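TRAP dicarboxylate transporter-DctP subunit (PDB 4N6D) probably captures a solute, likely an organic acid, in the periplasm as the binding subunit of a TRAP transporter and delivers it to the membrane components. Local coordinates at residues S94-P99 with V107-L112; L112-T115 with S119-L122; E180-T185 with Q298-K303; G205-F210 with T228-Y233. All coordinates share one frame; numbering follows the deposited sequence.

Contact 1 of 4, residues S94-P99 with V107-L112; sequences SLAYHP and VFELPL. With EDO (1,2-ethanediol), chain E.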
loop_
_atom_site.group_PDB
_atom_site.type_symbol
_atom_site.label_atom_id
_atom_site.label_comp_id
_atom_site.label_asym_id
_atom_site.label_seq_id
_atom_site.Cartn_x
_atom_site.Cartn_y
_atom_site.Cartn_z
ATOM N N SER A 94 0.359 -6.176 -6.362
ATOM C CA SER A 94 0.601 -4.762 -6.093
ATOM C C SER A 94 0.118 -3.991 -7.311
ATOM O O SER A 94 0.728 -4.052 -8.366
ATOM C CB SER A 94 2.091 -4.510 -5.865
ATOM O OG SER A 94 2.345 -3.127 -5.644
ATOM N N LEU A 95 -0.991 -3.272 -7.182
ATOM C CA LEU A 95 -1.629 -2.713 -8.370
ATOM C C LEU A 95 -0.734 -1.745 -9.144
ATOM O O LEU A 95 -0.812 -1.679 -10.365
ATOM C CB LEU A 95 -2.950 -2.017 -8.025
ATOM C CG LEU A 95 -3.938 -2.790 -7.152
ATOM C CD1 LEU A 95 -5.244 -1.969 -7.025
ATOM C CD2 LEU A 95 -4.256 -4.180 -7.708
ATOM N N ALA A 96 0.074 -0.983 -8.423
ATOM C CA ALA A 96 0.926 0.038 -9.017
ATOM C C ALA A 96 1.931 -0.532 -10.007
ATOM O O ALA A 96 2.433 0.199 -10.857
ATOM C CB ALA A 96 1.672 0.822 -7.922
ATOM N N TYR A 97 2.256 -1.822 -9.882
ATOM C CA TYR A 97 3.216 -2.459 -10.777
ATOM C C TYR A 97 2.631 -2.766 -12.157
ATOM O O TYR A 97 3.365 -3.161 -13.071
ATOM C CB TYR A 97 3.748 -3.754 -10.142
ATOM C CG TYR A 97 4.899 -4.411 -10.894
ATOM C CD1 TYR A 97 6.066 -3.710 -11.151
ATOM C CD2 TYR A 97 4.812 -5.715 -11.345
ATOM C CE1 TYR A 97 7.110 -4.291 -11.840
ATOM C CE2 TYR A 97 5.870 -6.312 -12.032
ATOM C CZ TYR A 97 7.015 -5.589 -12.270
ATOM O OH TYR A 97 8.077 -6.155 -12.965
ATOM N N HIS A 98 1.316 -2.576 -12.322
ATOM C CA HIS A 98 0.615 -2.923 -13.561
ATOM C C HIS A 98 -0.204 -1.757 -14.087
ATOM O O HIS A 98 -1.413 -1.815 -14.117
ATOM C CB HIS A 98 -0.331 -4.095 -13.305
ATOM C CG HIS A 98 0.322 -5.228 -12.596
ATOM N ND1 HIS A 98 1.099 -6.170 -13.247
ATOM C CD2 HIS A 98 0.376 -5.540 -11.283
ATOM C CE1 HIS A 98 1.570 -7.026 -12.361
ATOM N NE2 HIS A 98 1.152 -6.664 -11.160
ATOM N N PRO A 99 0.463 -0.678 -14.503
ATOM C CA PRO A 99 -0.284 0.480 -15.016
ATOM C C PRO A 99 -1.160 0.151 -16.200
ATOM O O PRO A 99 -0.715 -0.498 -17.154
ATOM C CB PRO A 99 0.798 1.482 -15.427
ATOM C CG PRO A 99 2.096 0.809 -15.255
ATOM C CD PRO A 99 1.918 -0.550 -14.679
ATOM N N VAL A 107 -6.720 4.422 -8.358
ATOM C CA VAL A 107 -6.939 5.732 -7.746
ATOM C C VAL A 107 -6.208 5.767 -6.418
ATOM O O VAL A 107 -5.694 6.832 -5.980
ATOM C CB VAL A 107 -8.447 6.036 -7.567
ATOM C CG1 VAL A 107 -9.072 5.129 -6.528
ATOM C CG2 VAL A 107 -8.659 7.502 -7.212
ATOM N N PHE A 108 -6.098 4.605 -5.768
ATOM C CA PHE A 108 -5.461 4.556 -4.448
ATOM C C PHE A 108 -3.941 4.670 -4.473
ATOM O O PHE A 108 -3.307 4.649 -3.409
ATOM C CB PHE A 108 -5.881 3.326 -3.645
ATOM C CG PHE A 108 -7.097 3.564 -2.827
ATOM C CD1 PHE A 108 -6.977 4.063 -1.548
ATOM C CD2 PHE A 108 -8.357 3.370 -3.354
ATOM C CE1 PHE A 108 -8.090 4.329 -0.782
ATOM C CE2 PHE A 108 -9.493 3.642 -2.561
ATOM C CZ PHE A 108 -9.329 4.141 -1.292
ATOM N N GLU A 109 -3.353 4.810 -5.659
ATOM C CA GLU A 109 -1.916 5.125 -5.791
ATOM C C GLU A 109 -1.618 6.629 -5.672
ATOM O O GLU A 109 -0.492 7.016 -5.479
ATOM C CB GLU A 109 -1.396 4.624 -7.136
ATOM C CG GLU A 109 -1.584 3.137 -7.324
ATOM C CD GLU A 109 -1.561 2.706 -8.781
ATOM O OE1 GLU A 109 -1.083 3.477 -9.633
ATOM O OE2 GLU A 109 -2.034 1.588 -9.065
ATOM N N LEU A 110 -2.648 7.454 -5.779
ATOM C CA LEU A 110 -2.488 8.887 -5.876
ATOM C C LEU A 110 -2.342 9.503 -4.485
ATOM O O LEU A 110 -2.748 8.916 -3.493
ATOM C CB LEU A 110 -3.743 9.504 -6.522
ATOM C CG LEU A 110 -3.998 9.048 -7.946
ATOM C CD1 LEU A 110 -5.378 9.524 -8.423
ATOM C CD2 LEU A 110 -2.888 9.530 -8.865
ATOM N N PRO A 111 -1.800 10.714 -4.430
ATOM C CA PRO A 111 -1.762 11.462 -3.165
ATOM C C PRO A 111 -3.145 11.983 -2.812
ATOM O O PRO A 111 -3.563 13.020 -3.338
ATOM C CB PRO A 111 -0.787 12.597 -3.457
ATOM C CG PRO A 111 -0.832 12.761 -4.958
ATOM C CD PRO A 111 -1.078 11.395 -5.517
ATOM N N LEU A 112 -3.834 11.280 -1.921
ATOM C CA LEU A 112 -5.227 11.556 -1.631
ATOM C C LEU A 112 -5.456 11.846 -0.165
ATOM O O LEU A 112 -6.593 11.927 0.270
ATOM C CB LEU A 112 -6.119 10.408 -2.089
ATOM C CG LEU A 112 -6.150 10.189 -3.612
ATOM C CD1 LEU A 112 -7.134 9.122 -3.967
ATOM C CD2 LEU A 112 -6.490 11.466 -4.373
HETATM C C1 EDO E . 3.021 -8.087 -8.440
HETATM O O1 EDO E . 2.046 -7.047 -8.476
HETATM C C2 EDO E . 2.233 -9.364 -8.642
HETATM O O2 EDO E . 1.361 -9.136 -9.763
HETATM O O HOH W 1 -2.350 0.364 -11.488
#
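With CG anti to its own carbonyl carbon (chi1 -58°) and the chain extended beyond it, Glu109 reaches across to Ala96 and lays its carboxylate against the short 3-10 turn 95-97. OE2 does the closest touching, 3.3 Å from Ala96 CA, while the carboxyl carbon CD packs 3.8 Å from the Ala96 methyl carbon CB. Leu95 is met more lightly, its CB also approaching OE2. Although OE2 comes near the backbone N of Ala96, the angle there is too poor for a hydrogen bond. The polar link is made instead by one water, which donates to Leu95 O at 2.8 Å and to Glu109 OE2 at 2.7 Å.

On the 94-99 side, the turn is held by backbone bonds from Tyr97 N to Ser94 O and from His98 N to Leu95 O, so Leu95 O serves both the turn and the water. A molecule of 1,2-ethanediol, probably from the crystallisation liquor, sits beyond: its O1 accepts from Ser94 N at 2.8 Å, and His98 NE2 hydrogen-bonds to both of its hydroxyls.

Both segments belong to the long connection between strand 90-94 and helix 117-131. The water donates to both a carbonyl and a carboxylate oxygen, which fits, without proving, an ionised Glu109 tied to the turn through solvent.

Contact 2 of 4, residues L112-T115 with S119-L122; sequences LGFT and SASL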
loop_
_atom_site.group_PDB
_atom_site.type_symbol
_atom_site.label_atom_id
_atom_site.label_comp_id
_atom_site.label_asym_id
_atom_site.label_seq_id
_atom_site.Cartn_x
_atom_site.Cartn_y
_atom_site.Cartn_z
ATOM N N LEU A 112 -3.834 11.280 -1.921
ATOM C CA LEU A 112 -5.227 11.556 -1.631
ATOM C C LEU A 112 -5.456 11.846 -0.165
ATOM O O LEU A 112 -6.593 11.927 0.270
ATOM C CB LEU A 112 -6.119 10.408 -2.089
ATOM C CG LEU A 112 -6.150 10.189 -3.612
ATOM C CD1 LEU A 112 -7.134 9.122 -3.967
ATOM C CD2 LEU A 112 -6.490 11.466 -4.373
ATOM N N GLY A 113 -4.376 12.022 0.580
ATOM C CA GLY A 113 -4.474 12.450 1.963
ATOM C C GLY A 113 -4.680 11.366 3.005
ATOM O O GLY A 113 -4.934 11.689 4.159
ATOM N N PHE A 114 -4.559 10.087 2.650
ATOM C CA PHE A 114 -4.678 9.040 3.662
ATOM C C PHE A 114 -3.496 9.079 4.618
ATOM O O PHE A 114 -2.364 9.296 4.202
ATOM C CB PHE A 114 -4.799 7.661 3.000
ATOM C CG PHE A 114 -6.180 7.391 2.462
ATOM C CD1 PHE A 114 -6.529 7.798 1.178
ATOM C CD2 PHE A 114 -7.131 6.785 3.256
ATOM C CE1 PHE A 114 -7.804 7.595 0.689
ATOM C CE2 PHE A 114 -8.427 6.559 2.763
ATOM C CZ PHE A 114 -8.758 6.971 1.488
ATOM N N THR A 115 -3.761 8.875 5.903
ATOM C CA THR A 115 -2.705 9.034 6.911
ATOM C C THR A 115 -2.409 7.755 7.681
ATOM O O THR A 115 -1.660 7.772 8.658
ATOM C CB THR A 115 -3.091 10.128 7.918
ATOM O OG1 THR A 115 -4.296 9.756 8.583
ATOM C CG2 THR A 115 -3.299 11.464 7.211
ATOM N N SER A 119 -6.929 3.103 7.469
ATOM C CA SER A 119 -7.956 3.848 6.792
ATOM C C SER A 119 -7.900 3.649 5.284
ATOM O O SER A 119 -8.919 3.547 4.634
ATOM C CB SER A 119 -7.893 5.344 7.126
ATOM O OG SER A 119 -6.626 5.870 6.793
ATOM N N ALA A 120 -6.696 3.572 4.732
ATOM C CA ALA A 120 -6.564 3.353 3.312
ATOM C C ALA A 120 -7.033 1.952 2.956
ATOM O O ALA A 120 -7.644 1.761 1.912
ATOM C CB ALA A 120 -5.124 3.563 2.875
ATOM N N SER A 121 -6.734 0.973 3.808
ATOM C CA SER A 121 -7.102 -0.419 3.489
ATOM C C SER A 121 -8.621 -0.568 3.472
ATOM O O SER A 121 -9.200 -1.177 2.557
ATOM C CB SER A 121 -6.509 -1.399 4.507
ATOM O OG SER A 121 -5.096 -1.462 4.397
ATOM N N LEU A 122 -9.268 -0.019 4.491
ATOM C CA LEU A 122 -10.709 -0.149 4.585
ATOM C C LEU A 122 -11.397 0.672 3.499
ATOM O O LEU A 122 -12.402 0.217 2.943
ATOM C CB LEU A 122 -11.213 0.252 5.968
ATOM C CG LEU A 122 -10.991 -0.820 7.033
ATOM C CD1 LEU A 122 -11.183 -0.248 8.393
ATOM C CD2 LEU A 122 -11.931 -2.001 6.738
#
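The Phe114 ring has Ser119 OG at its edge, in the ring plane, 3.7 Å from CD2, whereas Ala120 CA and Ser119 O approach it obliquely. CD2 is the busiest ring atom: it lies 3.5 Å from Ala120 CA and 3.8 Å from the Ala120 methyl carbon CB. The adjoining CE2 meets Ser119 O at 3.6 Å. The CD2-CE2 part of the ring thus packs against the first turn of helix 117-131, touching backbone as much as side chain. Phe114 takes chi1 -78°, which sets CG opposite the carbonyl carbon and turns the ring toward that helix. Phe108 meets the same ring with the planes at about 45°, and Val329 and Arg333 of helix 322-337 pack on it as well.

The contact folds the last residues of the connection after strand 90-94 back on the start of helix 117-131. Gly113, at positive phi (86°), makes the bend just before Phe114.

Ser119 OG has its polar needs met elsewhere, in hydrogen bonds to Glu337 OE2 and Ser116 OG, while Thr115 N also bonds to Glu337 OE2. A single carboxylate oxygen therefore gathers a backbone N-H from one segment and a hydroxyl from the other. Apolar packing of the ring joins the segments directly, and the nearby polar grip, probably strengthened by the negative charge of Glu337, ties both to the end of helix 322-337.

Contact 3 of 4, residues E180-T185 with Q298-K303; sequences ESLGAT and QAIKDK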
loop_
_atom_site.group_PDB
_atom_site.type_symbol
_atom_site.label_atom_id
_atom_site.label_comp_id
_atom_site.label_asym_id
_atom_site.label_seq_id
_atom_site.Cartn_x
_atom_site.Cartn_y
_atom_site.Cartn_z
ATOM N N GLU A 180 10.160 15.399 -8.180
ATOM C CA GLU A 180 10.546 16.298 -9.259
ATOM C C GLU A 180 9.671 17.548 -9.175
ATOM O O GLU A 180 10.170 18.671 -9.307
ATOM C CB GLU A 180 10.411 15.627 -10.633
ATOM C CG GLU A 180 11.023 16.444 -11.766
ATOM C CD GLU A 180 12.534 16.610 -11.632
ATOM O OE1 GLU A 180 13.220 15.617 -11.292
ATOM O OE2 GLU A 180 13.033 17.735 -11.866
ATOM N N SER A 181 8.376 17.359 -8.936
ATOM C CA SER A 181 7.453 18.496 -8.895
ATOM C C SER A 181 7.743 19.442 -7.732
ATOM O O SER A 181 7.379 20.619 -7.774
ATOM C CB SER A 181 5.993 18.033 -8.857
ATOM O OG SER A 181 5.567 17.680 -7.542
ATOM N N LEU A 182 8.403 18.930 -6.699
ATOM C CA LEU A 182 8.762 19.745 -5.531
ATOM C C LEU A 182 10.179 20.307 -5.629
ATOM O O LEU A 182 10.681 20.917 -4.690
ATOM C CB LEU A 182 8.627 18.919 -4.257
ATOM C CG LEU A 182 7.225 18.374 -3.988
ATOM C CD1 LEU A 182 7.207 17.613 -2.695
ATOM C CD2 LEU A 182 6.191 19.494 -3.961
ATOM N N GLY A 183 10.833 20.113 -6.768
ATOM C CA GLY A 183 12.145 20.681 -6.973
ATOM C C GLY A 183 13.289 19.865 -6.399
ATOM O O GLY A 183 14.424 20.342 -6.352
ATOM N N ALA A 184 12.994 18.637 -5.985
ATOM C CA ALA A 184 14.001 17.739 -5.420
ATOM C C ALA A 184 14.589 16.892 -6.532
ATOM O O ALA A 184 14.157 16.988 -7.679
ATOM C CB ALA A 184 13.362 16.842 -4.355
ATOM N N THR A 185 15.546 16.033 -6.195
ATOM C CA THR A 185 16.242 15.228 -7.203
ATOM C C THR A 185 16.057 13.745 -6.915
ATOM O O THR A 185 16.820 13.159 -6.141
ATOM C CB THR A 185 17.737 15.583 -7.238
ATOM O OG1 THR A 185 17.868 16.990 -7.434
ATOM C CG2 THR A 185 18.460 14.856 -8.367
ATOM N N GLN A 298 -0.222 22.534 1.499
ATOM C CA GLN A 298 -1.105 22.959 0.411
ATOM C C GLN A 298 -0.320 23.172 -0.877
ATOM O O GLN A 298 -0.809 22.876 -1.949
ATOM C CB GLN A 298 -1.839 24.236 0.784
ATOM C CG GLN A 298 -2.864 24.689 -0.259
ATOM C CD GLN A 298 -3.924 23.639 -0.541
ATOM O OE1 GLN A 298 -4.512 23.077 0.378
ATOM N NE2 GLN A 298 -4.133 23.338 -1.811
ATOM N N ALA A 299 0.898 23.694 -0.775
ATOM C CA ALA A 299 1.733 23.845 -1.962
ATOM C C ALA A 299 2.021 22.486 -2.583
ATOM O O ALA A 299 1.986 22.336 -3.809
ATOM C CB ALA A 299 3.022 24.581 -1.641
ATOM N N ILE A 300 2.296 21.491 -1.749
ATOM C CA ILE A 300 2.520 20.141 -2.254
ATOM C C ILE A 300 1.300 19.643 -3.010
ATOM O O ILE A 300 1.438 19.079 -4.085
ATOM C CB ILE A 300 2.877 19.156 -1.136
ATOM C CG1 ILE A 300 4.253 19.507 -0.579
ATOM C CG2 ILE A 300 2.864 17.711 -1.672
ATOM C CD1 ILE A 300 4.600 18.771 0.700
ATOM N N LYS A 301 0.102 19.873 -2.472
ATOM C CA LYS A 301 -1.127 19.479 -3.169
ATOM C C LYS A 301 -1.250 20.153 -4.532
ATOM O O LYS A 301 -1.571 19.519 -5.545
ATOM C CB LYS A 301 -2.366 19.862 -2.371
ATOM C CG LYS A 301 -2.687 19.004 -1.170
ATOM C CD LYS A 301 -4.152 19.208 -0.736
ATOM C CE LYS A 301 -5.134 18.929 -1.896
ATOM N NZ LYS A 301 -6.596 19.021 -1.552
ATOM N N ASP A 302 -1.011 21.457 -4.555
ATOM C CA ASP A 302 -1.155 22.233 -5.767
ATOM C C ASP A 302 -0.176 21.740 -6.821
ATOM O O ASP A 302 -0.508 21.676 -7.996
ATOM C CB ASP A 302 -0.903 23.720 -5.495
ATOM C CG ASP A 302 -1.937 24.334 -4.576
ATOM O OD1 ASP A 302 -2.984 23.697 -4.318
ATOM O OD2 ASP A 302 -1.696 25.470 -4.101
ATOM N N LYS A 303 1.031 21.391 -6.385
ATOM C CA LYS A 303 2.082 20.995 -7.317
ATOM C C LYS A 303 1.875 19.594 -7.832
ATOM O O LYS A 303 2.440 19.227 -8.863
ATOM C CB LYS A 303 3.463 21.129 -6.660
ATOM C CG LYS A 303 3.894 22.600 -6.494
ATOM C CD LYS A 303 5.056 22.734 -5.510
ATOM C CE LYS A 303 5.525 24.174 -5.315
ATOM N NZ LYS A 303 6.297 24.727 -6.480
HETATM O O HOH W 2 8.601 23.069 -7.015
#
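Leu182 and Ile300 meet at about a right angle, the forked end of the leucine lying across CG1 of the isoleucine. Leu182 CD2 is 3.9 Å from Ile300 CG1, and CD1 of the same leucine lies only slightly farther from that carbon. The Leu182 side chain leaves its backbone at chi1 -60°, CG anti to the carbonyl carbon, which lets its end come nearer to helix 294-317 than its CB does. The same CD2 also touches the aliphatic part of Lys303, 3.8 Å from CD, here at an oblique angle, so one methyl is shared between the two helix residues.

Leu182 stands where helix 173-181 ends. The ending is a Schellman motif with Gly183 as the C-prime residue at positive phi (83°): Gly183 N bonds to Glu180 O, and Ala184 N to Leu179 O. The chain then turns into strand 185-187, while Leu164 and Leu161, from a nearby loop, pack on Leu182 and Ile300 respectively.

Lys303 runs alongside Ser181, its CD near Ser181 O, and then bends at its last torsion (chi4 -74°). NZ reaches a water at 2.9 Å, which in turn donates to Ser181 O at 2.8 Å, bridging the charged tip to the helix end. Ser181 OG faces Lys303 O at 3.7 Å without bonding to it; the hydroxyl is hydrogen-bonded to Ile178 O in its own helix.

Contact 4 of 4, residues G205-F210 with T228-Y233; sequences GLFSSF and TNTAVY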
loop_
_atom_site.group_PDB
_atom_site.type_symbol
_atom_site.label_atom_id
_atom_site.label_comp_id
_atom_site.label_asym_id
_atom_site.label_seq_id
_atom_site.Cartn_x
_atom_site.Cartn_y
_atom_site.Cartn_z
ATOM N N GLY A 205 18.470 10.811 1.461
ATOM C CA GLY A 205 17.308 10.271 2.146
ATOM C C GLY A 205 16.531 9.342 1.238
ATOM O O GLY A 205 16.965 9.034 0.124
ATOM N N LEU A 206 15.384 8.882 1.712
ATOM C CA LEU A 206 14.529 8.062 0.877
ATOM C C LEU A 206 13.061 8.348 1.123
ATOM O O LEU A 206 12.684 8.913 2.145
ATOM C CB LEU A 206 14.841 6.572 1.043
ATOM C CG LEU A 206 14.457 5.849 2.332
ATOM C CD1 LEU A 206 14.603 4.357 2.119
ATOM C CD2 LEU A 206 15.307 6.271 3.492
ATOM N N PHE A 207 12.249 7.967 0.145
ATOM C CA PHE A 207 10.816 8.218 0.160
ATOM C C PHE A 207 10.167 6.849 0.210
ATOM O O PHE A 207 10.165 6.092 -0.789
ATOM C CB PHE A 207 10.433 8.949 -1.116
ATOM C CG PHE A 207 9.254 9.891 -0.982
ATOM C CD1 PHE A 207 8.324 9.774 0.039
ATOM C CD2 PHE A 207 9.075 10.875 -1.939
ATOM C CE1 PHE A 207 7.227 10.675 0.113
ATOM C CE2 PHE A 207 8.003 11.760 -1.878
ATOM C CZ PHE A 207 7.080 11.658 -0.846
ATOM N N SER A 208 9.671 6.489 1.387
ATOM C CA SER A 208 9.107 5.168 1.601
ATOM C C SER A 208 8.262 5.176 2.876
ATOM O O SER A 208 8.111 6.191 3.538
ATOM C CB SER A 208 10.240 4.147 1.731
ATOM O OG SER A 208 9.754 2.826 1.583
ATOM N N SER A 209 7.693 4.040 3.237
ATOM C CA SER A 209 6.989 3.997 4.500
ATOM C C SER A 209 7.983 3.850 5.658
ATOM O O SER A 209 9.106 3.368 5.489
ATOM C CB SER A 209 5.902 2.920 4.536
ATOM O OG SER A 209 6.410 1.665 4.206
ATOM N N PHE A 210 7.559 4.290 6.829
ATOM C CA PHE A 210 8.428 4.372 8.004
ATOM C C PHE A 210 8.927 3.027 8.516
ATOM O O PHE A 210 9.891 2.996 9.284
ATOM C CB PHE A 210 7.710 5.083 9.164
ATOM C CG PHE A 210 7.600 6.592 9.030
ATOM C CD1 PHE A 210 8.576 7.341 8.396
ATOM C CD2 PHE A 210 6.517 7.257 9.574
ATOM C CE1 PHE A 210 8.470 8.737 8.301
ATOM C CE2 PHE A 210 6.399 8.635 9.490
ATOM C CZ PHE A 210 7.377 9.386 8.864
ATOM N N THR A 228 4.899 13.414 5.528
ATOM C CA THR A 228 4.157 14.038 4.444
ATOM C C THR A 228 2.872 13.274 4.105
ATOM O O THR A 228 1.978 13.829 3.453
ATOM C CB THR A 228 5.003 14.078 3.174
ATOM O OG1 THR A 228 5.452 12.750 2.868
ATOM C CG2 THR A 228 6.198 14.993 3.339
ATOM N N ASN A 229 2.779 12.016 4.533
ATOM C CA ASN A 229 1.610 11.177 4.238
ATOM C C ASN A 229 1.232 11.255 2.762
ATOM O O ASN A 229 0.083 11.531 2.387
ATOM C CB ASN A 229 0.411 11.556 5.131
ATOM C CG ASN A 229 0.490 10.911 6.504
ATOM O OD1 ASN A 229 0.889 9.753 6.623
ATOM N ND2 ASN A 229 0.158 11.669 7.547
ATOM N N THR A 230 2.205 10.952 1.919
ATOM C CA THR A 230 2.064 11.297 0.508
ATOM C C THR A 230 1.070 10.416 -0.250
ATOM O O THR A 230 0.137 10.913 -0.868
ATOM C CB THR A 230 3.436 11.330 -0.160
ATOM O OG1 THR A 230 4.187 12.392 0.427
ATOM C CG2 THR A 230 3.296 11.590 -1.639
ATOM N N ALA A 231 1.261 9.112 -0.193
ATOM C CA ALA A 231 0.425 8.189 -0.945
ATOM C C ALA A 231 0.662 6.824 -0.330
ATOM O O ALA A 231 1.669 6.624 0.346
ATOM C CB ALA A 231 0.833 8.161 -2.429
ATOM N N VAL A 232 -0.217 5.877 -0.656
ATOM C CA VAL A 232 -0.036 4.477 -0.291
ATOM C C VAL A 232 0.037 3.612 -1.558
ATOM O O VAL A 232 -0.228 4.080 -2.668
ATOM C CB VAL A 232 -1.210 3.949 0.592
ATOM C CG1 VAL A 232 -1.372 4.754 1.891
ATOM C CG2 VAL A 232 -2.513 3.965 -0.193
ATOM N N TYR A 233 0.426 2.358 -1.381
ATOM C CA TYR A 233 0.382 1.353 -2.428
ATOM C C TYR A 233 -0.754 0.382 -2.149
ATOM O O TYR A 233 -0.763 -0.255 -1.097
ATOM C CB TYR A 233 1.689 0.554 -2.478
ATOM C CG TYR A 233 2.871 1.404 -2.827
ATOM C CD1 TYR A 233 3.161 1.712 -4.148
ATOM C CD2 TYR A 233 3.681 1.915 -1.838
ATOM C CE1 TYR A 233 4.235 2.521 -4.470
ATOM C CE2 TYR A 233 4.758 2.721 -2.149
ATOM C CZ TYR A 233 5.031 3.014 -3.462
ATOM O OH TYR A 233 6.109 3.815 -3.775
#
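Phe207 reaches Thr230 and Thr228 with the far end of its ring. The bond to CB does not point at the loop 228-233; chi1 of -149° brings the far end of the ring round to it. CE1 is the first atom to meet the loop, 3.5 Å from Thr230 OG1 and 3.9 Å from Thr228 OG1. At the tip, CZ comes closer still, 3.2 Å from Thr230 OG1, with Thr230 CB at 3.7 Å and the methyl CG2 at 3.9 Å. The Thr230 oxygen lies at the ring edge, in its plane, so it faces the rim C-H groups; the Thr228 oxygen approaches obliquely. The two side chains Phe207 and Thr230 cross at about a right angle.

The threonine hydroxyls are hydrogen-bonded to each other, Thr228 OG1 to Thr230 OG1 at 2.8 Å, which helps to hold the two oxygens side by side at the ring.

Phe207 belongs to strand 205-208, which pairs antiparallel with strand 151-154 and also hydrogen-bonds through its backbone to Arg170 at the end of strand 168-170. Ile152, Leu175 and Leu179 touch its side chain, while Ile178 meets Thr230, placing the contact between the sheet, helix 173-181 and the loop leading to strand 234-240.

Contacts 1 and 2 follow one another along the connection from strand 90-94 into helix 117-131 and share Leu112; their centres are about 13 Å apart. Contact 4 touches both, Pro111 meeting Thr230 and Thr115 meeting Asn229, and its centre lies about 13 Å from each of theirs. Its loop 228-233 joins strand 224-226 of the four-stranded sheet to strand 234-240 of the five-stranded sheet. Contact 3, with its centre about 14 Å from that of contact 4 and touching none of the others, encloses it in sequence. The loop of contact 4 thus passes between the sheets, and the connection of contacts 1 and 2 packs against it, consistent with the hinge region of a two-domain solute-binding protein, here in an open form.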